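Local coordinates for protein threonine synthase (Brucella melitensis bv. 1, PDB 4F4F) that probably catalyses the pyridoxal 5'-phosphate-dependent conversion of O-phospho-L-homoserine and water to L-threonine and phosphate, the final step of threonine biosynthesis, at residues A152-F157 / T183-S188; I167-G172 / E446-L451; G298-R303 / Q341-S346; R323-A328 / R337-G342. All coordinates share one frame; numbering follows the deposited sequence.

Interaction 1. Residues A152-F157 / T183-S188; sequences AAIEAF and TSSGFS
Glu155 and Ser185 mark the closest backbone approach, 6.9 Å between their CA atoms, where the last turns of helix 148-157 pass the loop that leaves helix 176-183. Ser185 directs its CB at the helix, and two side chains meet that one carbon. The CG2 branch of Ile154, anti to its own backbone N, comes within 3.9 Å of Ser185 CB. Glu155 starts out away from the loop, but a bend at chi2 (-67°) swings the carboxylate back until OE2 lies 3.7 Å from Ser185 CB, a packing contact with no polar bond. Ser185 OG is engaged within its own loop: it accepts from Phe187 N at 3.3 Å in a nearly straight bond (175°), forming an ST turn across Gly186. Ser185 O also lies over one face of the Phe187 ring, 3.6 Å above its plane and toward the rim. Ile154 also packs on Ile167 of strand 163-170, while both it and Ser185 touch Val190 at the start of strand 190-196. Ala152 and Ala156 face helix 117-134, so helix 148-157 lies between that helix and the parallel sheet, an alpha/beta layering of the pyridoxal-phosphate enzyme region, with the 183-188 loop against its flank.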
# COMPACT_ATOMS: atom_id res chain seq x y z
N ALA A 152 -1.17 -10.11 -4.04
CA ALA A 152 -0.37 -9.02 -4.58
C ALA A 152 1.10 -9.34 -4.48
O ALA A 152 1.84 -9.11 -5.40
CB ALA A 152 -0.68 -7.73 -3.85
N ALA A 153 1.51 -9.89 -3.35
CA ALA A 153 2.93 -10.22 -3.13
C ALA A 153 3.39 -11.34 -4.07
O ALA A 153 4.47 -11.24 -4.68
CB ALA A 153 3.19 -10.62 -1.66
N ILE A 154 2.59 -12.39 -4.17
CA ILE A 154 2.93 -13.54 -5.01
C ILE A 154 2.97 -13.20 -6.50
O ILE A 154 3.86 -13.66 -7.24
CB ILE A 154 1.96 -14.68 -4.72
CG1 ILE A 154 2.45 -15.45 -3.50
CG2 ILE A 154 1.80 -15.61 -5.93
CD1 ILE A 154 1.39 -16.37 -2.92
N GLU A 155 2.05 -12.36 -6.95
CA GLU A 155 2.09 -11.90 -8.33
C GLU A 155 3.26 -10.96 -8.66
O GLU A 155 3.64 -10.85 -9.82
CB GLU A 155 0.77 -11.25 -8.76
CG GLU A 155 -0.28 -12.27 -9.16
CD GLU A 155 0.08 -13.02 -10.45
OE1 GLU A 155 0.56 -12.43 -11.42
OE2 GLU A 155 -0.13 -14.22 -10.49
N ALA A 156 3.80 -10.29 -7.64
CA ALA A 156 4.96 -9.41 -7.82
C ALA A 156 6.28 -10.18 -7.77
O ALA A 156 7.16 -9.96 -8.59
CB ALA A 156 4.95 -8.32 -6.75
N PHE A 157 6.38 -11.14 -6.84
CA PHE A 157 7.65 -11.86 -6.61
C PHE A 157 7.77 -13.15 -7.40
O PHE A 157 8.87 -13.65 -7.60
CB PHE A 157 7.88 -12.13 -5.13
CG PHE A 157 8.34 -10.93 -4.36
CD1 PHE A 157 9.68 -10.58 -4.34
CD2 PHE A 157 7.44 -10.15 -3.65
CE1 PHE A 157 10.13 -9.49 -3.63
CE2 PHE A 157 7.89 -9.06 -2.92
CZ PHE A 157 9.23 -8.74 -2.90
N THR A 183 -2.53 -19.19 -5.30
CA THR A 183 -2.17 -20.59 -5.46
C THR A 183 -2.10 -21.07 -6.90
O THR A 183 -1.69 -22.18 -7.14
CB THR A 183 -3.17 -21.48 -4.70
OG1 THR A 183 -4.43 -21.45 -5.39
CG2 THR A 183 -3.31 -21.00 -3.23
N SER A 184 -2.52 -20.24 -7.87
CA SER A 184 -2.54 -20.64 -9.28
C SER A 184 -1.62 -19.80 -10.17
O SER A 184 -1.83 -19.72 -11.38
CB SER A 184 -3.96 -20.60 -9.82
OG SER A 184 -4.38 -19.25 -10.05
N SER A 185 -0.57 -19.22 -9.59
CA SER A 185 0.30 -18.28 -10.32
C SER A 185 1.23 -19.02 -11.24
O SER A 185 1.81 -18.44 -12.16
CB SER A 185 1.14 -17.50 -9.33
OG SER A 185 2.21 -18.30 -8.87
N GLY A 186 1.45 -20.29 -10.94
CA GLY A 186 2.27 -21.13 -11.79
C GLY A 186 3.77 -20.95 -11.65
O GLY A 186 4.53 -21.62 -12.34
N PHE A 187 4.22 -20.06 -10.76
CA PHE A 187 5.65 -19.80 -10.64
C PHE A 187 6.33 -20.77 -9.70
O PHE A 187 5.80 -21.07 -8.63
CB PHE A 187 5.87 -18.38 -10.12
CG PHE A 187 5.47 -17.31 -11.10
CD1 PHE A 187 6.14 -17.16 -12.29
CD2 PHE A 187 4.44 -16.42 -10.78
CE1 PHE A 187 5.81 -16.15 -13.18
CE2 PHE A 187 4.08 -15.40 -11.68
CZ PHE A 187 4.77 -15.28 -12.88
N SER A 188 7.53 -21.22 -10.06
CA SER A 188 8.27 -22.22 -9.28
C SER A 188 8.88 -21.67 -7.97
O SER A 188 9.14 -22.44 -7.05
CB SER A 188 9.37 -22.84 -10.15
OG SER A 188 10.26 -21.82 -10.60

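Interaction 2. Residues I167-G172 / E446-L451; sequences ILFPNG and ESFTVL
Asn171 and Val450 touch through side chains that run obliquely past each other, near the end of strand 163-170 and on the edge strand 449-452. From Asn171 CB, which points at the 446-451 segment, the chain continues to CG anti to the backbone N (chi1 -177°). This extends the amide across the gap, and its nitrogen, ND2, arrives 4.1 Å from the CG2 methyl of Val450. ND2 has its polar partner in Ser194 OG, on the strand lying between the two in the sheet. A second, looser contact is apolar. Phe169 CZ, at the far end of its ring, stands 4.5 Å from Phe448 CB, which approaches the ring at its edge, near the ring plane. Helix 176-183 packs on Phe169 through Gln179, Met182 and Thr183, and Phe448 rests on Ser194. The contact thus reaches over strand 190-196 within a five-stranded parallel sheet, joining the pyridoxal-phosphate enzyme region to a strand contributed by the C-terminal part of the chain. It lies away from the cofactor. Chemically, it amounts to two long, non-directional van der Waals touches. The hydrogen bond of the Asn171 amide runs to Ser194 OG on the intervening strand, so the two segments meet by packing alone.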
# COMPACT_ATOMS: atom_id res chain seq x y z
N ILE A 167 3.95 -17.53 1.50
CA ILE A 167 2.83 -16.85 2.11
C ILE A 167 1.98 -17.87 2.85
O ILE A 167 1.53 -18.90 2.27
CB ILE A 167 1.97 -16.16 1.06
CG1 ILE A 167 2.76 -15.04 0.33
CG2 ILE A 167 0.68 -15.65 1.72
CD1 ILE A 167 3.23 -13.87 1.20
N LEU A 168 1.77 -17.59 4.13
CA LEU A 168 0.95 -18.40 4.97
C LEU A 168 -0.45 -17.76 5.04
O LEU A 168 -0.58 -16.54 5.29
CB LEU A 168 1.57 -18.46 6.38
CG LEU A 168 2.91 -19.18 6.63
CD1 LEU A 168 4.08 -18.57 5.88
CD2 LEU A 168 3.22 -19.25 8.10
N PHE A 169 -1.47 -18.58 4.84
CA PHE A 169 -2.86 -18.16 4.94
C PHE A 169 -3.70 -19.25 5.61
O PHE A 169 -3.30 -20.42 5.61
CB PHE A 169 -3.42 -17.83 3.56
CG PHE A 169 -3.45 -18.99 2.61
CD1 PHE A 169 -4.57 -19.79 2.53
CD2 PHE A 169 -2.40 -19.22 1.73
CE1 PHE A 169 -4.63 -20.83 1.64
CE2 PHE A 169 -2.44 -20.30 0.85
CZ PHE A 169 -3.56 -21.09 0.81
N PRO A 170 -4.83 -18.88 6.20
CA PRO A 170 -5.57 -19.86 6.99
C PRO A 170 -6.35 -20.83 6.12
O PRO A 170 -7.13 -20.40 5.25
CB PRO A 170 -6.50 -19.01 7.85
CG PRO A 170 -6.64 -17.72 7.10
CD PRO A 170 -5.32 -17.51 6.42
N ASN A 171 -6.15 -22.12 6.36
CA ASN A 171 -6.78 -23.15 5.59
C ASN A 171 -8.31 -23.01 5.62
O ASN A 171 -8.90 -22.85 6.68
CB ASN A 171 -6.34 -24.53 6.12
CG ASN A 171 -6.91 -25.67 5.32
OD1 ASN A 171 -7.81 -26.39 5.77
ND2 ASN A 171 -6.39 -25.83 4.14
N GLY A 172 -8.91 -23.01 4.45
CA GLY A 172 -10.36 -22.97 4.31
C GLY A 172 -11.02 -21.65 4.65
O GLY A 172 -12.25 -21.55 4.57
N GLU A 446 -5.05 -24.90 -8.58
CA GLU A 446 -4.42 -24.44 -7.36
C GLU A 446 -3.26 -25.37 -7.01
O GLU A 446 -3.21 -26.55 -7.42
CB GLU A 446 -5.44 -24.36 -6.24
CG GLU A 446 -6.64 -23.51 -6.62
CD GLU A 446 -7.39 -22.93 -5.44
OE1 GLU A 446 -6.75 -22.37 -4.52
OE2 GLU A 446 -8.64 -22.99 -5.44
N SER A 447 -2.30 -24.84 -6.28
CA SER A 447 -1.14 -25.61 -5.91
C SER A 447 -0.60 -25.02 -4.62
O SER A 447 0.01 -23.95 -4.61
CB SER A 447 -0.10 -25.57 -7.02
OG SER A 447 1.01 -26.37 -6.64
N PHE A 448 -0.87 -25.71 -3.52
CA PHE A 448 -0.52 -25.22 -2.20
C PHE A 448 -0.30 -26.39 -1.26
O PHE A 448 -0.75 -27.50 -1.53
CB PHE A 448 -1.60 -24.28 -1.67
CG PHE A 448 -2.97 -24.90 -1.52
CD1 PHE A 448 -3.88 -24.85 -2.56
CD2 PHE A 448 -3.38 -25.45 -0.32
CE1 PHE A 448 -5.16 -25.39 -2.41
CE2 PHE A 448 -4.64 -25.97 -0.15
CZ PHE A 448 -5.54 -25.96 -1.21
N THR A 449 0.40 -26.14 -0.16
CA THR A 449 0.73 -27.20 0.75
C THR A 449 0.05 -26.92 2.07
O THR A 449 0.22 -25.82 2.63
CB THR A 449 2.24 -27.27 0.97
OG1 THR A 449 2.88 -27.47 -0.28
CG2 THR A 449 2.61 -28.42 1.94
N VAL A 450 -0.70 -27.89 2.56
CA VAL A 450 -1.34 -27.80 3.88
C VAL A 450 -0.31 -28.15 4.95
O VAL A 450 0.31 -29.22 4.88
CB VAL A 450 -2.55 -28.75 3.97
CG1 VAL A 450 -3.18 -28.70 5.37
CG2 VAL A 450 -3.55 -28.43 2.87
N LEU A 451 -0.12 -27.27 5.93
CA LEU A 451 0.80 -27.51 7.06
C LEU A 451 0.10 -27.23 8.36
O LEU A 451 -0.69 -26.28 8.44
CB LEU A 451 2.05 -26.63 7.00
CG LEU A 451 2.93 -26.76 5.77
CD1 LEU A 451 4.00 -25.68 5.82
CD2 LEU A 451 3.52 -28.15 5.73

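Interaction 3. Residues G298-R303 / Q341-S346; sequences GAYEMR and QGLKQS
One residue before Leu343, which meets Tyr300 and Met302, Gly342 O is gripped twice by Ser346. Ser346 N and Ser346 OG both donate to Gly342 O at 2.9 Å, from opposite faces of the carbonyl plane. The hydroxyl donor lies 34° out of that plane, with a C=O...donor angle of 138°. The hydroxyl thus supplements the ordinary helical bond in the last turn of helix 333-346. Leu343, with CG anti to its backbone N (chi1 -177°), sends its CD1 methyl into the angle between the two partners. There CD1 sits at the edge of the Tyr300 ring, near its plane, 3.9 Å from Tyr300 CE2. Met302 SD lies 3.8 Å from Leu343 CD1, the two side chains crossing at about a right angle. Tyr300 belongs to strand 299-301, which pairs antiparallel with strand 348-350 as a two-stranded ribbon, and helix 333-346 leads into that partner strand through Gly347. Backbone bonds tie Tyr300 to Phe349 and Met302 to Gly347. Tyr300 OH is bonded to Ser318 N, and its ring meets those of Phe349 and Phe321 with the planes close to parallel. The Tyr300 side chain lies about 7 Å from that of Asn261, which binds pyridoxal 5'-phosphate.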
# COMPACT_ATOMS: atom_id res chain seq x y z
N GLY A 298 -7.04 14.85 18.45
CA GLY A 298 -5.63 14.65 18.80
C GLY A 298 -5.30 13.35 19.54
O GLY A 298 -4.14 13.05 19.76
N ALA A 299 -6.32 12.55 19.85
CA ALA A 299 -6.18 11.37 20.71
C ALA A 299 -6.12 10.15 19.79
O ALA A 299 -7.13 9.69 19.23
CB ALA A 299 -7.37 11.26 21.67
N TYR A 300 -4.90 9.66 19.57
CA TYR A 300 -4.72 8.46 18.79
C TYR A 300 -4.82 7.33 19.76
O TYR A 300 -3.84 7.03 20.47
CB TYR A 300 -3.35 8.49 18.15
CG TYR A 300 -3.00 7.35 17.23
CD1 TYR A 300 -3.33 7.40 15.88
CD2 TYR A 300 -2.25 6.27 17.69
CE1 TYR A 300 -2.94 6.38 15.02
CE2 TYR A 300 -1.87 5.24 16.83
CZ TYR A 300 -2.21 5.32 15.49
OH TYR A 300 -1.80 4.32 14.63
N GLU A 301 -6.01 6.74 19.85
CA GLU A 301 -6.33 5.79 20.89
C GLU A 301 -6.87 4.50 20.32
O GLU A 301 -7.85 4.51 19.58
CB GLU A 301 -7.38 6.38 21.84
CG GLU A 301 -6.80 7.39 22.83
CD GLU A 301 -7.81 7.85 23.87
OE1 GLU A 301 -7.62 8.96 24.42
OE2 GLU A 301 -8.78 7.10 24.12
N MET A 302 -6.23 3.40 20.66
CA MET A 302 -6.62 2.11 20.12
C MET A 302 -7.97 1.70 20.70
O MET A 302 -8.23 1.88 21.87
CB MET A 302 -5.59 1.07 20.49
CG MET A 302 -4.23 1.35 19.88
SD MET A 302 -3.02 0.23 20.58
CE MET A 302 -3.66 -1.31 19.90
N ARG A 303 -8.83 1.16 19.86
CA ARG A 303 -10.11 0.60 20.30
C ARG A 303 -10.23 -0.77 19.63
O ARG A 303 -9.38 -1.15 18.81
CB ARG A 303 -11.27 1.53 19.92
CG ARG A 303 -11.28 2.88 20.63
CD ARG A 303 -12.45 3.72 20.14
NE ARG A 303 -12.67 4.97 20.89
CZ ARG A 303 -13.66 5.83 20.64
NH1 ARG A 303 -14.53 5.59 19.66
NH2 ARG A 303 -13.79 6.93 21.36
N GLN A 341 6.27 5.22 22.49
CA GLN A 341 6.43 4.65 23.82
C GLN A 341 5.07 4.66 24.51
O GLN A 341 4.66 3.68 25.09
CB GLN A 341 7.51 5.44 24.64
CG GLN A 341 8.97 5.11 24.24
CD GLN A 341 10.07 6.18 24.57
OE1 GLN A 341 9.83 7.20 25.24
NE2 GLN A 341 11.30 5.92 24.09
N GLY A 342 4.39 5.80 24.46
CA GLY A 342 3.02 5.90 24.97
C GLY A 342 2.01 4.91 24.39
O GLY A 342 1.20 4.31 25.13
N LEU A 343 2.06 4.74 23.08
CA LEU A 343 1.21 3.78 22.39
C LEU A 343 1.47 2.37 22.90
O LEU A 343 0.53 1.65 23.19
CB LEU A 343 1.40 3.83 20.88
CG LEU A 343 0.52 2.93 19.99
CD1 LEU A 343 -0.97 3.33 20.07
CD2 LEU A 343 1.07 2.98 18.56
N LYS A 344 2.74 2.02 23.02
CA LYS A 344 3.14 0.67 23.39
C LYS A 344 2.72 0.34 24.82
O LYS A 344 2.18 -0.72 25.06
CB LYS A 344 4.66 0.51 23.24
CG LYS A 344 5.17 -0.89 23.53
CD LYS A 344 6.64 -1.01 23.15
CE LYS A 344 7.12 -2.44 23.27
NZ LYS A 344 8.51 -2.49 23.78
N GLN A 345 2.95 1.28 25.75
CA GLN A 345 2.63 1.10 27.16
C GLN A 345 1.14 1.19 27.47
O GLN A 345 0.64 0.37 28.25
CB GLN A 345 3.33 2.15 28.02
CG GLN A 345 2.76 2.29 29.42
CD GLN A 345 3.61 3.14 30.35
OE1 GLN A 345 3.26 4.29 30.64
NE2 GLN A 345 4.71 2.56 30.84
N SER A 346 0.45 2.18 26.89
CA SER A 346 -0.91 2.53 27.32
C SER A 346 -1.99 2.44 26.24
O SER A 346 -3.16 2.63 26.54
CB SER A 346 -0.91 3.92 27.97
OG SER A 346 -0.86 4.95 27.00

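Interaction 4. Residues R323-A328 / R337-G342; sequences RLLFEA and RGLMQG
Leu325 is the residue of 323-328 that makes this contact, meeting Leu339 and Met340 of 337-342. All touching groups are apolar. CD2 of Leu325 lies 4.3 Å from Leu339 CD1, methyl against methyl, with both residues pointing CB at the opposing helix. The other branch, Leu325 CD1, meets Met340 CE, the two side chains running obliquely past each other. Met340 begins off to one side, and bends at chi2 (-58°) and chi3 (105°) fold its thioether over so that CE faces the leucine. The modelled Leu325 CD1 to Met340 CE separation, 3.3 Å, is tighter than usual van der Waals contact, so its exact value is doubtful. The backbones themselves stay well apart, at 9.1 Å between the CA atoms of Leu325 and Leu339.

Backbone hydrogen bonds run within each helix: Ala328 N donates to Leu324 O at 2.8 Å, and Gln341 N to Arg337 O at 2.9 Å. Polar and charged side chains find partners beyond the pair. Glu327 forms a salt bridge with Arg331, Arg323 donates to Tyr35 O and Ile227 O, and Arg337 donates to Arg12 O.

Phe349 of strand 348-350 touches Leu325, Leu339 and Met340 alike, adding a third element to the apolar cluster. Helices 321-328 and 333-346, joined by a short loop and packed through leucine and methionine side chains, are consecutive helices of the pyridoxal-phosphate enzyme region that meet beside strand 348-350. The pair stands near the cofactor site: Leu324 touches Phe262, a pyridoxal 5'-phosphate-binding residue.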
# COMPACT_ATOMS: atom_id res chain seq x y z
N ARG A 323 5.20 8.10 10.10
CA ARG A 323 5.96 8.91 9.16
C ARG A 323 5.39 10.34 9.16
O ARG A 323 6.17 11.33 9.20
CB ARG A 323 5.97 8.30 7.76
CG ARG A 323 6.94 7.17 7.60
CD ARG A 323 6.85 6.53 6.21
NE ARG A 323 8.07 5.79 5.87
CZ ARG A 323 8.19 4.46 5.89
NH1 ARG A 323 7.18 3.66 6.21
NH2 ARG A 323 9.34 3.90 5.59
N LEU A 324 4.07 10.47 9.19
CA LEU A 324 3.51 11.82 9.24
C LEU A 324 3.79 12.48 10.59
O LEU A 324 4.07 13.70 10.63
CB LEU A 324 2.01 11.86 8.93
CG LEU A 324 1.30 13.23 9.05
CD1 LEU A 324 1.93 14.27 8.12
CD2 LEU A 324 -0.18 13.08 8.77
N LEU A 325 3.68 11.72 11.68
CA LEU A 325 4.00 12.27 12.99
C LEU A 325 5.39 12.93 13.00
O LEU A 325 5.58 13.99 13.56
CB LEU A 325 3.93 11.19 14.08
CG LEU A 325 2.55 10.72 14.49
CD1 LEU A 325 2.61 9.56 15.50
CD2 LEU A 325 1.73 11.87 15.07
N PHE A 326 6.37 12.24 12.43
CA PHE A 326 7.75 12.73 12.37
C PHE A 326 7.79 14.07 11.65
O PHE A 326 8.35 15.04 12.16
CB PHE A 326 8.63 11.70 11.64
CG PHE A 326 10.10 12.00 11.62
CD1 PHE A 326 10.82 12.16 12.78
CD2 PHE A 326 10.79 12.05 10.40
CE1 PHE A 326 12.21 12.37 12.74
CE2 PHE A 326 12.16 12.26 10.35
CZ PHE A 326 12.87 12.43 11.53
N GLU A 327 7.15 14.14 10.48
CA GLU A 327 7.16 15.38 9.71
C GLU A 327 6.44 16.52 10.45
O GLU A 327 6.92 17.67 10.49
CB GLU A 327 6.52 15.15 8.33
CG GLU A 327 7.22 14.09 7.49
CD GLU A 327 8.53 14.53 6.93
OE1 GLU A 327 9.06 15.62 7.35
OE2 GLU A 327 9.08 13.77 6.11
N ALA A 328 5.30 16.19 11.06
CA ALA A 328 4.47 17.15 11.76
C ALA A 328 5.18 17.76 13.00
O ALA A 328 4.90 18.92 13.36
CB ALA A 328 3.14 16.55 12.13
N ARG A 337 9.55 9.29 19.55
CA ARG A 337 9.85 8.17 20.44
C ARG A 337 8.86 8.19 21.60
O ARG A 337 8.35 7.15 22.02
CB ARG A 337 11.32 8.24 20.95
CG ARG A 337 12.39 7.73 19.98
CD ARG A 337 13.77 7.47 20.64
NE ARG A 337 14.32 8.65 21.31
CZ ARG A 337 15.07 9.59 20.75
NH1 ARG A 337 15.42 9.54 19.48
NH2 ARG A 337 15.47 10.63 21.47
N GLY A 338 8.63 9.39 22.14
CA GLY A 338 7.77 9.54 23.29
C GLY A 338 6.36 9.07 23.00
O GLY A 338 5.77 8.38 23.80
N LEU A 339 5.83 9.50 21.87
CA LEU A 339 4.45 9.14 21.51
C LEU A 339 4.32 7.64 21.30
O LEU A 339 3.37 7.04 21.78
CB LEU A 339 4.03 9.89 20.25
CG LEU A 339 3.93 11.42 20.34
CD1 LEU A 339 3.50 11.90 18.95
CD2 LEU A 339 2.95 11.84 21.43
N MET A 340 5.29 7.04 20.61
CA MET A 340 5.26 5.60 20.30
C MET A 340 5.45 4.73 21.56
O MET A 340 4.82 3.66 21.70
CB MET A 340 6.31 5.24 19.22
CG MET A 340 6.13 5.95 17.89
SD MET A 340 4.51 5.61 17.16
CE MET A 340 3.67 7.09 17.43
N GLN A 341 6.27 5.22 22.49
CA GLN A 341 6.43 4.65 23.82
C GLN A 341 5.07 4.66 24.51
O GLN A 341 4.66 3.68 25.09
CB GLN A 341 7.51 5.44 24.64
CG GLN A 341 8.97 5.11 24.24
CD GLN A 341 10.07 6.18 24.57
OE1 GLN A 341 9.83 7.20 25.24
NE2 GLN A 341 11.30 5.92 24.09
N GLY A 342 4.39 5.80 24.46
CA GLY A 342 3.02 5.90 24.97
C GLY A 342 2.01 4.91 24.39
O GLY A 342 1.20 4.31 25.13

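In the fold
From the N terminus, interaction 1 opens first, on helix 148-157, and closes a short loop at 183-188. Interaction 2 starts within that loop, on strand 163-170, and closes only at 446-451, so the two cross. They also touch: Thr183 OG1 and Glu446 OE1 lie 2.6 Å apart, a probable hydrogen bond. Within the long loop of interaction 2 fall interaction 3, from strand 299-301, and interaction 4, from helix 321-328. Both end on helix 333-346 and share Gln341 and Gly342. Interactions 1 and 2 tie the parallel sheet to its helices; 35 to 37 Å away between centres, interaction 3 joins helix 333-346 to the two-stranded ribbon and interaction 4 joins it to helix 321-328.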